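Succinate-semialdehyde dehydrogenase (NAD(P)(+)) (Marinobacter aquaeolei, PDB 3RH9) probably oxidises succinate semialdehyde to succinate with nicotinamide adenine dinucleotide (NAD+, possibly NADP+) as electron acceptor, as a member of the aldehyde dehydrogenase family. Local coordinates at residues G92-K104 / G322-N334. Residues are numbered along the deposited sequence; the frame is centred on the assembly and turned at random.
Sequences GRILCMEHGKPWK and GMNDGIDIGPLIN
The selenomethionine M323 lays its methyl over one face of the W103 indole in a CH-pi contact, within an interface that joins two helices of this aldehyde dehydrogenase fold to the loop between helices 303-316 and 335-350. CE stands 3.8 Å from the centroid of the six-membered ring, 28° off its normal, and is displaced toward the CZ3 rim; the selenium, over the same face, makes the Met-aromatic contact. The chain of M323 starts away from the helices and folds back on them through bends at its second and third torsions. Three residues of helix 88-99 meet it there: C96 brings SG to 3.7 Å from SE, the extended M97 reaches CE to CE at 3.5 Å, and the aliphatic CG of R93 packs against the same methyl while also lying over the indole face that M323 covers. The guanidinium of R93 turns elsewhere, to E90 and the carbonyl of E5. W103 is held at both ends, its NE1 bonded to the carbonyl of E89 and its backbone N giving a nearly straight bond to G322 O (3.0 Å, 172°) from well above the carbonyl plane. With an alanine here in place of W103, the M323 methyl is likely to lose the ring it rests on, and the E89 carbonyl its indole donor. Beside this cluster the P102 ring, at the N-cap position of helix 103-123, rests its CB and CG on the carbonyl oxygens of I327 and D328. The close backbone approach at G322 and G330 leaves little room for a side chain. Farther along, the I333 CD1 methyl sits by H99 O. One water donates to H99 O and P331 O; another donates to G100 O and accepts from G322 N at 2.7 Å.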
# COMPACT_ATOMS: atom_id res chain seq x y z
N GLY A 92 22.24 22.81 -9.42
CA GLY A 92 22.76 23.16 -8.11
C GLY A 92 22.66 24.65 -7.81
O GLY A 92 22.39 25.03 -6.68
N ARG A 93 22.85 25.49 -8.82
CA ARG A 93 22.78 26.94 -8.61
C ARG A 93 21.36 27.36 -8.28
O ARG A 93 21.10 27.97 -7.24
CB ARG A 93 23.27 27.72 -9.82
CG ARG A 93 23.63 29.16 -9.50
CD ARG A 93 24.13 29.92 -10.73
NE ARG A 93 23.11 29.99 -11.78
CZ ARG A 93 22.42 31.09 -12.08
NH1 ARG A 93 22.64 32.22 -11.43
NH2 ARG A 93 21.51 31.05 -13.05
N ILE A 94 20.45 27.02 -9.18
CA ILE A 94 19.04 27.31 -9.00
C ILE A 94 18.49 26.69 -7.70
O ILE A 94 17.64 27.27 -7.03
CB ILE A 94 18.22 26.81 -10.21
CG1 ILE A 94 18.68 27.53 -11.47
CG2 ILE A 94 16.74 27.03 -9.99
CD1 ILE A 94 18.46 26.74 -12.75
N LEU A 95 18.99 25.52 -7.34
CA LEU A 95 18.53 24.87 -6.14
C LEU A 95 18.95 25.73 -4.95
O LEU A 95 18.13 26.08 -4.09
CB LEU A 95 19.15 23.48 -6.03
CG LEU A 95 18.40 22.50 -5.14
CD1 LEU A 95 18.67 21.07 -5.58
CD2 LEU A 95 18.75 22.70 -3.68
N CYS A 96 20.22 26.08 -4.94
CA CYS A 96 20.79 26.87 -3.87
C CYS A 96 19.99 28.14 -3.61
O CYS A 96 19.68 28.48 -2.46
CB CYS A 96 22.22 27.25 -4.24
SG CYS A 96 23.00 28.32 -3.04
N MSE A 97 19.66 28.85 -4.68
CA MSE A 97 19.07 30.16 -4.52
C MSE A 97 17.64 30.13 -4.01
O MSE A 97 17.23 31.03 -3.29
CB MSE A 97 19.16 30.97 -5.80
CG MSE A 97 20.55 31.56 -6.01
SE MSE A 97 20.86 32.11 -7.85
CE MSE A 97 22.68 32.86 -7.63
N GLU A 98 16.89 29.09 -4.37
CA GLU A 98 15.48 29.04 -3.98
C GLU A 98 15.26 28.31 -2.65
O GLU A 98 14.32 28.61 -1.92
CB GLU A 98 14.62 28.44 -5.09
CG GLU A 98 14.87 26.99 -5.36
CD GLU A 98 13.99 26.44 -6.47
OE1 GLU A 98 13.08 27.17 -6.93
OE2 GLU A 98 14.21 25.28 -6.89
N HIS A 99 16.14 27.37 -2.34
CA HIS A 99 16.08 26.62 -1.09
C HIS A 99 16.89 27.26 0.03
O HIS A 99 16.41 27.40 1.14
CB HIS A 99 16.58 25.19 -1.33
CG HIS A 99 16.57 24.32 -0.11
ND1 HIS A 99 17.68 24.14 0.68
CD2 HIS A 99 15.59 23.56 0.43
CE1 HIS A 99 17.39 23.31 1.66
NE2 HIS A 99 16.13 22.94 1.53
N GLY A 100 18.13 27.64 -0.26
CA GLY A 100 18.99 28.25 0.74
C GLY A 100 20.22 27.39 0.96
O GLY A 100 21.29 27.88 1.31
N LYS A 101 20.05 26.09 0.76
CA LYS A 101 21.14 25.13 0.82
C LYS A 101 22.39 25.64 0.07
O LYS A 101 22.29 26.27 -0.98
CB LYS A 101 20.64 23.83 0.17
CG LYS A 101 21.35 22.57 0.59
CD LYS A 101 20.77 21.37 -0.17
CE LYS A 101 19.24 21.43 -0.15
NZ LYS A 101 18.59 20.11 -0.41
N PRO A 102 23.59 25.36 0.61
CA PRO A 102 24.83 25.80 -0.04
C PRO A 102 25.06 25.14 -1.40
O PRO A 102 24.72 23.96 -1.58
CB PRO A 102 25.92 25.36 0.94
CG PRO A 102 25.22 25.21 2.24
CD PRO A 102 23.84 24.71 1.90
N TRP A 103 25.64 25.89 -2.33
CA TRP A 103 25.82 25.45 -3.72
C TRP A 103 26.40 24.05 -3.85
O TRP A 103 25.85 23.21 -4.54
CB TRP A 103 26.73 26.42 -4.44
CG TRP A 103 26.58 26.39 -5.91
CD1 TRP A 103 25.90 25.46 -6.64
CD2 TRP A 103 27.13 27.32 -6.85
NE1 TRP A 103 25.98 25.77 -7.98
CE2 TRP A 103 26.74 26.90 -8.13
CE3 TRP A 103 27.92 28.47 -6.72
CZ2 TRP A 103 27.10 27.59 -9.28
CZ3 TRP A 103 28.28 29.15 -7.86
CH2 TRP A 103 27.88 28.70 -9.13
N LYS A 104 27.53 23.81 -3.20
CA LYS A 104 28.09 22.47 -3.05
C LYS A 104 27.03 21.42 -2.70
O LYS A 104 26.73 20.54 -3.50
CB LYS A 104 29.15 22.44 -1.95
CG LYS A 104 30.52 22.89 -2.39
CD LYS A 104 31.53 22.59 -1.28
CE LYS A 104 31.63 21.09 -1.04
NZ LYS A 104 32.38 20.40 -2.14
N GLY A 322 24.41 30.73 0.83
CA GLY A 322 25.00 29.49 0.37
C GLY A 322 25.72 29.60 -0.97
O GLY A 322 26.41 28.66 -1.39
N MSE A 323 25.56 30.73 -1.65
CA MSE A 323 26.26 30.95 -2.90
C MSE A 323 27.74 31.20 -2.66
O MSE A 323 28.57 30.98 -3.54
CB MSE A 323 25.65 32.11 -3.69
CG MSE A 323 24.38 31.73 -4.46
SE MSE A 323 24.64 30.27 -5.77
CE MSE A 323 25.69 31.24 -7.11
N ASN A 324 28.08 31.62 -1.45
CA ASN A 324 29.46 31.91 -1.11
C ASN A 324 30.22 30.70 -0.59
O ASN A 324 29.70 29.89 0.18
CB ASN A 324 29.52 33.05 -0.10
CG ASN A 324 28.69 34.24 -0.53
OD1 ASN A 324 28.66 34.59 -1.71
ND2 ASN A 324 28.02 34.86 0.43
N ASP A 325 31.47 30.57 -1.02
CA ASP A 325 32.32 29.47 -0.58
C ASP A 325 32.45 29.49 0.93
O ASP A 325 32.32 30.54 1.56
CB ASP A 325 33.70 29.56 -1.25
CG ASP A 325 34.61 28.38 -0.90
OD1 ASP A 325 34.10 27.38 -0.34
OD2 ASP A 325 35.83 28.44 -1.19
N GLY A 326 32.68 28.32 1.52
CA GLY A 326 33.01 28.23 2.93
C GLY A 326 31.82 28.25 3.86
O GLY A 326 31.97 28.15 5.09
N ILE A 327 30.62 28.38 3.29
CA ILE A 327 29.41 28.32 4.09
C ILE A 327 28.93 26.88 4.29
O ILE A 327 28.60 26.19 3.33
CB ILE A 327 28.29 29.15 3.45
CG1 ILE A 327 28.58 30.64 3.66
CG2 ILE A 327 26.96 28.79 4.06
CD1 ILE A 327 28.83 31.01 5.11
N ASP A 328 28.90 26.44 5.55
CA ASP A 328 28.45 25.09 5.88
C ASP A 328 26.94 24.93 5.90
O ASP A 328 26.43 23.87 5.60
CB ASP A 328 29.01 24.66 7.23
CG ASP A 328 30.51 24.75 7.27
OD1 ASP A 328 31.16 24.36 6.28
OD2 ASP A 328 31.04 25.22 8.30
N ILE A 329 26.23 25.98 6.28
CA ILE A 329 24.78 25.92 6.30
C ILE A 329 24.18 27.27 5.93
O ILE A 329 24.69 28.32 6.32
CB ILE A 329 24.23 25.46 7.68
CG1 ILE A 329 23.10 26.38 8.13
CG2 ILE A 329 25.32 25.44 8.76
CD1 ILE A 329 22.69 26.17 9.57
N GLY A 330 23.09 27.23 5.16
CA GLY A 330 22.44 28.43 4.68
C GLY A 330 21.18 28.76 5.46
O GLY A 330 20.95 28.18 6.51
N PRO A 331 20.34 29.66 4.95
CA PRO A 331 19.19 30.03 5.78
C PRO A 331 18.19 28.88 5.82
O PRO A 331 18.36 27.90 5.08
CB PRO A 331 18.57 31.21 5.02
CG PRO A 331 19.42 31.42 3.79
CD PRO A 331 20.23 30.18 3.59
N LEU A 332 17.18 28.99 6.68
CA LEU A 332 16.02 28.10 6.66
C LEU A 332 15.06 28.61 5.59
O LEU A 332 15.20 29.72 5.13
CB LEU A 332 15.31 28.10 8.01
CG LEU A 332 16.10 27.79 9.27
CD1 LEU A 332 15.17 27.86 10.46
CD2 LEU A 332 16.72 26.41 9.17
N ILE A 333 14.07 27.81 5.22
CA ILE A 333 13.27 28.08 4.03
C ILE A 333 12.33 29.28 4.17
O ILE A 333 12.10 30.00 3.21
CB ILE A 333 12.45 26.83 3.63
CG1 ILE A 333 11.89 26.97 2.21
CG2 ILE A 333 11.35 26.55 4.65
CD1 ILE A 333 12.92 26.73 1.11
N ASN A 334 11.77 29.47 5.36
CA ASN A 334 10.83 30.57 5.59
C ASN A 334 10.58 30.91 7.05
O ASN A 334 11.06 30.24 7.96
CB ASN A 334 9.49 30.38 4.84
CG ASN A 334 8.71 29.14 5.27
OD1 ASN A 334 8.75 28.71 6.42
ND2 ASN A 334 7.96 28.59 4.33
O HOH W 1 16.33 26.67 3.60
O HOH W 2 21.68 30.58 0.71